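Local coordinates for protein amorpha-4,11-diene synthase (PDB 4GAX) that probably cyclises farnesyl diphosphate to a sesquiterpene with release of diphosphate, as a plant class I terpene synthase whose product specificity has been engineered, at residues D85-R89 with L90-Y94; N249-Q252 with S253-R256; A306-I309 with A310-L314. One frame throughout, in Å; residues are numbered along the deposited sequence.

Overall arrangement
All three contacts are local, formed between neighbouring turns of one backbone, and helix 238-269 ties them together: it carries contact 2 and packs against the helices of contacts 1 and 3. Contacts 1 and 2 are partly buried; their centres lie about 16 Å apart, and Tyr94 OH meets Leu251 CD2 at 3.8 Å. Contact 3 is buried in the metal-binding domain, its centre about 30 Å from that of contact 1. The chemistry differs accordingly: a helix terminus with a bound water in contact 1, a histidine ring and polar side chains reaching the C-terminal region in contact 2, and mainly aliphatic groups with one threonine hydroxyl in contact 3.

Contact 1. Residues D85-R89 with L90-Y94; sequences DEIQR and LGISY
Ser93 holds its OG between its own backbone N and carbonyl carbon (chi1 61°), which turns the hydroxyl toward a water shared with Gln88; Ile87 CG2, anti to the backbone N, points past the helix end to Ile92 and the backbone of Ser93. The water lies 2.8 Å from Ser93 OG and donates to Gln88 O at 2.7 Å, linking the chain beyond the helix to its last turn. Beside this bridge the aliphatic part of Gln88 meets Ser93, CG to CB at 4.0 Å, while Ile87 CG2 rests 4.0 Å from Ile92 CG1.

The backbone explains why these groups meet. Leu90 N still makes the ordinary helical bond to Glu86 O, 2.8 Å long, and the Leu90 side chain folds back over the same oxygen, its CG only 3.0 Å from Glu86 O, a tight fit. At Gly91 phi becomes positive (86°) and the pattern changes. Ile92 N reaches back to Ile87 O over 3.1 Å with an N-H...O angle of 156°, whereas Gly91 N bonds to Gln88 O from above the carbonyl plane. Gln88 O is thus held twice, by Gly91 N and by the water.

Other helices enclose the turn. Leu90 packs on Tyr226, Ile227 and Ala244, and Ile87 on Leu240 and Phe96, while Arg89 leads away to a salt bridge with Glu222.

The six-to-one bond from Ile92 to Ile87, the five-to-two bond from Gly91 to Gln88 and the positive phi at the glycine define a Schellman motif, with the apolar contact of Ile87 and Ile92 that commonly accompanies it. It terminates helix 77-89 and turns the chain toward helix 97-111 in the all-helical N-terminal domain of this terpene synthase.

Contact 2. Residues N249-Q252 with S253-R256; sequences NLLQ and SLHR
Leu251 and His255, one helical turn apart, cross obliquely: the leucine branch point approaches the far end of the imidazole, with Leu251 CG 3.6 Å from His255 CE1. Nearer the backbone, one face of the same ring is occupied by Leu251 O, which stands 3.4 Å above the ring plane, offset toward the rim. This oxygen also accepts the straight bond from His255 N (2.9 Å, N-H...O 166°), so one peptide carbonyl both anchors the histidine backbone and lies against its side chain. The distal nitrogen, NE2, is bonded to Phe294 O, a second hold that limits rotation of the ring.

Leu251 has CG anti to its backbone N (chi1 -173°), which swings its branches forward to both partners. While CG faces the histidine, Leu251 CD1 touches Leu254 CD2 at 3.7 Å, making an i to i+3 apolar pair beside the i to i+4 pair.

Around the helix the contacts are polar. Ser253 OG lies 3.3 Å from Asn249 O, a weak bond whose proton is not settled, and is also bonded to Asn46 ND2. Arg256 passes its aliphatic base over the Gln252 carbonyl, CG to O at 3.4 Å, then bends at chi2 and chi3 to put NH1 on Leu557 O. Gln252, extended beyond CG, runs to the same side, where NE2 serves both Leu556 O and Tyr559 O, and Asn249 OD1 accepts from Met561 N.

These are i to i+3 and i to i+4 contacts within helix 238-269, whose Leu251, Leu254 and His255 pack on helices 219-232, 282-292 and 299-322 in the all-helical terpene synthase fold, while Asn249, Gln252 and Arg256 hold the C-terminal end of the same chain.

Contact 3. Residues A306-I309 with A310-L314; sequences AKVI and ALVTL
The carbonyl plane of Ile309 is approached on both faces by Thr313, one turn further along the helix: Thr313 N comes to Ile309 O from one and Thr313 OG1 from the opposite one. The hydrogen bond from Thr313 N is 2.9 Å long, its donor tilted 26° from the carbonyl plane; that from OG1 is 2.8 Å, tilted 33°. Thr313 can reach back because its OG1 is anti to the carbonyl carbon, beside its own backbone N. The hydroxyl donates, so its proton is spent within the helix and Ile309 O is gripped twice.

One residue earlier, Val312 CG2 presses on Val308 O at 3.2 Å, alongside the backbone bond from Val312 N to that oxygen (2.8 Å). Both residues lie on helix 299-322, which just beyond Leu314 carries the sequence DDIYD, the aspartate-rich DDxxD motif that binds magnesium in class I terpene synthases. Leu311 lays its CG 3.4 Å from Lys307 O and continues to Leu356, Phe357 and Thr360 of helix 351-370. On other flanks Ile309 packs on Cys285 and Trp288 of helix 282-292, and Val312 on Leu421 of helix 419-429; Lys307 extends away to a cation-pi contact with Trp265.

Contact 1. Residues D85-R89 with L90-Y94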
loop_
_atom_site.group_PDB
_atom_site.type_symbol
_atom_site.label_atom_id
_atom_site.label_comp_id
_atom_site.label_asym_id
_atom_site.label_seq_id
_atom_site.Cartn_x
_atom_site.Cartn_y
_atom_site.Cartn_z
ATOM N N ASP A 85 4.687 -13.596 -13.520
ATOM C CA ASP A 85 3.696 -13.622 -12.436
ATOM C C ASP A 85 4.221 -14.346 -11.186
ATOM O O ASP A 85 3.994 -13.925 -10.050
ATOM C CB ASP A 85 2.444 -14.333 -12.933
ATOM C CG ASP A 85 1.351 -14.390 -11.903
ATOM O OD1 ASP A 85 1.045 -13.342 -11.294
ATOM O OD2 ASP A 85 0.767 -15.483 -11.721
ATOM N N GLU A 86 4.908 -15.463 -11.385
ATOM C CA GLU A 86 5.385 -16.236 -10.244
ATOM C C GLU A 86 6.490 -15.467 -9.516
ATOM O O GLU A 86 6.522 -15.405 -8.278
ATOM C CB GLU A 86 5.875 -17.596 -10.716
ATOM C CG GLU A 86 4.754 -18.470 -11.214
ATOM C CD GLU A 86 5.270 -19.709 -11.914
ATOM O OE1 GLU A 86 6.513 -19.860 -11.988
ATOM O OE2 GLU A 86 4.439 -20.522 -12.388
ATOM N N ILE A 87 7.382 -14.855 -10.286
ATOM C CA ILE A 87 8.438 -14.047 -9.679
ATOM C C ILE A 87 7.823 -12.903 -8.853
ATOM O O ILE A 87 8.272 -12.622 -7.742
ATOM C CB ILE A 87 9.393 -13.494 -10.754
ATOM C CG1 ILE A 87 10.140 -14.653 -11.414
ATOM C CG2 ILE A 87 10.377 -12.488 -10.142
ATOM C CD1 ILE A 87 10.913 -14.247 -12.707
ATOM N N GLN A 88 6.780 -12.268 -9.383
ATOM C CA GLN A 88 6.162 -11.132 -8.703
ATOM C C GLN A 88 5.453 -11.575 -7.428
ATOM O O GLN A 88 5.597 -10.963 -6.366
ATOM C CB GLN A 88 5.169 -10.413 -9.637
ATOM C CG GLN A 88 5.829 -9.607 -10.758
ATOM C CD GLN A 88 4.801 -9.015 -11.732
ATOM O OE1 GLN A 88 3.664 -9.480 -11.812
ATOM N NE2 GLN A 88 5.203 -7.986 -12.466
ATOM N N ARG A 89 4.666 -12.636 -7.539
ATOM C CA ARG A 89 3.928 -13.133 -6.386
ATOM C C ARG A 89 4.827 -13.776 -5.344
ATOM O O ARG A 89 4.492 -13.786 -4.150
ATOM C CB ARG A 89 2.834 -14.101 -6.845
ATOM C CG ARG A 89 1.865 -13.443 -7.852
ATOM C CD ARG A 89 0.757 -14.394 -8.209
ATOM N NE ARG A 89 -0.131 -14.589 -7.075
ATOM C CZ ARG A 89 -1.339 -15.137 -7.158
ATOM N NH1 ARG A 89 -1.796 -15.572 -8.328
ATOM N NH2 ARG A 89 -2.092 -15.250 -6.070
ATOM N N LEU A 90 5.954 -14.337 -5.785
ATOM C CA LEU A 90 6.922 -14.894 -4.825
ATOM C C LEU A 90 7.721 -13.797 -4.092
ATOM O O LEU A 90 8.476 -14.076 -3.138
ATOM C CB LEU A 90 7.882 -15.874 -5.503
ATOM C CG LEU A 90 7.236 -17.201 -5.925
ATOM C CD1 LEU A 90 8.212 -18.009 -6.806
ATOM C CD2 LEU A 90 6.839 -17.995 -4.687
ATOM N N GLY A 91 7.567 -12.566 -4.566
ATOM C CA GLY A 91 8.081 -11.401 -3.868
ATOM C C GLY A 91 9.525 -11.080 -4.197
ATOM O O GLY A 91 10.186 -10.384 -3.423
ATOM N N ILE A 92 10.015 -11.589 -5.333
ATOM C CA ILE A 92 11.409 -11.352 -5.740
ATOM C C ILE A 92 11.549 -10.567 -7.045
ATOM O O ILE A 92 12.593 -10.608 -7.707
ATOM C CB ILE A 92 12.212 -12.657 -5.845
ATOM C CG1 ILE A 92 11.376 -13.764 -6.488
ATOM C CG2 ILE A 92 12.669 -13.105 -4.471
ATOM C CD1 ILE A 92 12.201 -14.996 -6.801
ATOM N N SER A 93 10.499 -9.848 -7.422
ATOM C CA SER A 93 10.559 -9.044 -8.635
ATOM C C SER A 93 11.670 -7.985 -8.563
ATOM O O SER A 93 12.281 -7.662 -9.586
ATOM C CB SER A 93 9.201 -8.410 -8.932
ATOM O OG SER A 93 8.807 -7.556 -7.873
ATOM N N TYR A 94 11.979 -7.494 -7.358
ATOM C CA TYR A 94 13.049 -6.491 -7.197
ATOM C C TYR A 94 14.421 -7.013 -7.596
ATOM O O TYR A 94 15.331 -6.228 -7.832
ATOM C CB TYR A 94 13.120 -5.959 -5.758
ATOM C CG TYR A 94 13.434 -7.020 -4.734
ATOM C CD1 TYR A 94 14.752 -7.305 -4.368
ATOM C CD2 TYR A 94 12.413 -7.738 -4.121
ATOM C CE1 TYR A 94 15.037 -8.283 -3.422
ATOM C CE2 TYR A 94 12.689 -8.715 -3.174
ATOM C CZ TYR A 94 14.000 -8.982 -2.830
ATOM O OH TYR A 94 14.258 -9.951 -1.891
HETATM O O HOH W 1 7.464 -9.077 -5.996
#

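Contact 2. Residues N249-Q252 with S253-R256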
loop_
_atom_site.group_PDB
_atom_site.type_symbol
_atom_site.label_atom_id
_atom_site.label_comp_id
_atom_site.label_asym_id
_atom_site.label_seq_id
_atom_site.Cartn_x
_atom_site.Cartn_y
_atom_site.Cartn_z
ATOM N N ASN A 249 13.919 -14.312 3.581
ATOM C CA ASN A 249 14.558 -14.241 4.900
ATOM C C ASN A 249 15.614 -13.137 4.969
ATOM O O ASN A 249 15.732 -12.437 5.986
ATOM C CB ASN A 249 15.123 -15.607 5.328
ATOM C CG ASN A 249 14.027 -16.597 5.743
ATOM O OD1 ASN A 249 12.860 -16.218 5.960
ATOM N ND2 ASN A 249 14.404 -17.873 5.868
ATOM N N LEU A 250 16.379 -12.977 3.894
ATOM C CA LEU A 250 17.366 -11.897 3.837
ATOM C C LEU A 250 16.692 -10.535 3.942
ATOM O O LEU A 250 17.128 -9.668 4.696
ATOM C CB LEU A 250 18.158 -11.961 2.531
ATOM C CG LEU A 250 19.003 -13.223 2.351
ATOM C CD1 LEU A 250 19.798 -13.155 1.043
ATOM C CD2 LEU A 250 19.925 -13.440 3.551
ATOM N N LEU A 251 15.627 -10.332 3.179
ATOM C CA LEU A 251 14.951 -9.040 3.207
ATOM C C LEU A 251 14.244 -8.824 4.545
ATOM O O LEU A 251 14.244 -7.718 5.084
ATOM C CB LEU A 251 14.002 -8.887 2.014
ATOM C CG LEU A 251 13.353 -7.523 1.828
ATOM C CD1 LEU A 251 14.417 -6.413 1.762
ATOM C CD2 LEU A 251 12.505 -7.555 0.548
ATOM N N GLN A 252 13.682 -9.885 5.115
ATOM C CA GLN A 252 13.125 -9.779 6.461
ATOM C C GLN A 252 14.166 -9.308 7.475
ATOM O O GLN A 252 13.848 -8.511 8.369
ATOM C CB GLN A 252 12.522 -11.106 6.911
ATOM C CG GLN A 252 11.750 -11.007 8.221
ATOM C CD GLN A 252 11.222 -12.342 8.676
ATOM O OE1 GLN A 252 11.997 -13.267 8.975
ATOM N NE2 GLN A 252 9.888 -12.462 8.735
ATOM N N SER A 253 15.403 -9.794 7.347
ATOM C CA SER A 253 16.466 -9.349 8.252
ATOM C C SER A 253 16.707 -7.850 8.109
ATOM O O SER A 253 16.932 -7.156 9.098
ATOM C CB SER A 253 17.775 -10.117 8.012
ATOM O OG SER A 253 17.655 -11.440 8.482
ATOM N N LEU A 254 16.645 -7.352 6.880
ATOM C CA LEU A 254 16.842 -5.927 6.631
ATOM C C LEU A 254 15.709 -5.130 7.271
ATOM O O LEU A 254 15.948 -4.116 7.928
ATOM C CB LEU A 254 16.909 -5.646 5.124
ATOM C CG LEU A 254 16.915 -4.159 4.759
ATOM C CD1 LEU A 254 18.205 -3.457 5.225
ATOM C CD2 LEU A 254 16.715 -3.967 3.265
ATOM N N HIS A 255 14.475 -5.598 7.094
ATOM C CA HIS A 255 13.319 -4.940 7.709
ATOM C C HIS A 255 13.486 -4.905 9.212
ATOM O O HIS A 255 13.166 -3.902 9.851
ATOM C CB HIS A 255 12.015 -5.664 7.358
ATOM C CG HIS A 255 11.679 -5.622 5.900
ATOM N ND1 HIS A 255 10.893 -6.573 5.285
ATOM C CD2 HIS A 255 12.020 -4.731 4.936
ATOM C CE1 HIS A 255 10.766 -6.273 4.003
ATOM N NE2 HIS A 255 11.435 -5.162 3.764
ATOM N N ARG A 256 13.987 -6.000 9.777
ATOM C CA ARG A 256 14.197 -6.054 11.210
ATOM C C ARG A 256 15.271 -5.065 11.656
ATOM O O ARG A 256 15.167 -4.490 12.750
ATOM C CB ARG A 256 14.530 -7.479 11.661
ATOM C CG ARG A 256 13.314 -8.388 11.705
ATOM C CD ARG A 256 12.386 -8.022 12.860
ATOM N NE ARG A 256 13.000 -8.316 14.156
ATOM C CZ ARG A 256 12.815 -9.439 14.851
ATOM N NH1 ARG A 256 12.018 -10.393 14.392
ATOM N NH2 ARG A 256 13.425 -9.597 16.022
#

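Contact 3. Residues A306-I309 with A310-L314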
loop_
_atom_site.group_PDB
_atom_site.type_symbol
_atom_site.label_atom_id
_atom_site.label_comp_id
_atom_site.label_asym_id
_atom_site.label_seq_id
_atom_site.Cartn_x
_atom_site.Cartn_y
_atom_site.Cartn_z
ATOM N N ALA A 306 8.550 6.306 8.140
ATOM C CA ALA A 306 8.086 5.837 9.437
ATOM C C ALA A 306 8.193 6.953 10.479
ATOM O O ALA A 306 7.274 7.146 11.279
ATOM C CB ALA A 306 8.894 4.611 9.879
ATOM N N LYS A 307 9.310 7.682 10.475
ATOM C CA LYS A 307 9.470 8.813 11.395
ATOM C C LYS A 307 8.406 9.879 11.171
ATOM O O LYS A 307 7.832 10.400 12.127
ATOM C CB LYS A 307 10.861 9.427 11.253
ATOM C CG LYS A 307 11.975 8.456 11.670
ATOM C CD LYS A 307 13.363 9.058 11.402
ATOM C CE LYS A 307 14.481 8.133 11.917
ATOM N NZ LYS A 307 15.839 8.738 11.673
ATOM N N VAL A 308 8.143 10.207 9.911
ATOM C CA VAL A 308 7.140 11.217 9.602
ATOM C C VAL A 308 5.757 10.751 10.051
ATOM O O VAL A 308 4.983 11.534 10.608
ATOM C CB VAL A 308 7.142 11.585 8.097
ATOM C CG1 VAL A 308 5.981 12.485 7.758
ATOM C CG2 VAL A 308 8.459 12.277 7.731
ATOM N N ILE A 309 5.451 9.473 9.842
ATOM C CA ILE A 309 4.174 8.934 10.330
ATOM C C ILE A 309 4.076 9.001 11.865
ATOM O O ILE A 309 3.009 9.318 12.427
ATOM C CB ILE A 309 3.918 7.504 9.787
ATOM C CG1 ILE A 309 3.760 7.566 8.269
ATOM C CG2 ILE A 309 2.675 6.881 10.431
ATOM C CD1 ILE A 309 3.788 6.199 7.562
ATOM N N ALA A 310 5.188 8.740 12.555
ATOM C CA ALA A 310 5.201 8.889 14.008
ATOM C C ALA A 310 4.955 10.344 14.393
ATOM O O ALA A 310 4.270 10.624 15.376
ATOM C CB ALA A 310 6.518 8.397 14.592
ATOM N N LEU A 311 5.493 11.277 13.605
ATOM C CA LEU A 311 5.315 12.713 13.901
ATOM C C LEU A 311 3.882 13.184 13.650
ATOM O O LEU A 311 3.343 14.009 14.400
ATOM C CB LEU A 311 6.278 13.551 13.069
ATOM C CG LEU A 311 7.742 13.559 13.505
ATOM C CD1 LEU A 311 8.540 14.296 12.424
ATOM C CD2 LEU A 311 7.866 14.273 14.859
ATOM N N VAL A 312 3.283 12.652 12.588
ATOM C CA VAL A 312 1.893 12.920 12.238
ATOM C C VAL A 312 0.965 12.421 13.338
ATOM O O VAL A 312 0.021 13.102 13.739
ATOM C CB VAL A 312 1.529 12.201 10.914
ATOM C CG1 VAL A 312 0.023 12.158 10.721
ATOM C CG2 VAL A 312 2.211 12.880 9.752
ATOM N N THR A 313 1.240 11.215 13.811
ATOM C CA THR A 313 0.473 10.618 14.889
ATOM C C THR A 313 0.507 11.515 16.128
ATOM O O THR A 313 -0.536 11.773 16.738
ATOM C CB THR A 313 1.011 9.209 15.216
ATOM O OG1 THR A 313 0.946 8.387 14.039
ATOM C CG2 THR A 313 0.204 8.567 16.323
ATOM N N LEU A 314 1.694 12.008 16.485
ATOM C CA LEU A 314 1.831 12.904 17.632
ATOM C C LEU A 314 1.039 14.170 17.413
ATOM O O LEU A 314 0.234 14.564 18.270
ATOM C CB LEU A 314 3.296 13.286 17.860
ATOM C CG LEU A 314 4.175 12.213 18.495
ATOM C CD1 LEU A 314 5.640 12.435 18.143
ATOM C CD2 LEU A 314 3.990 12.252 19.984
#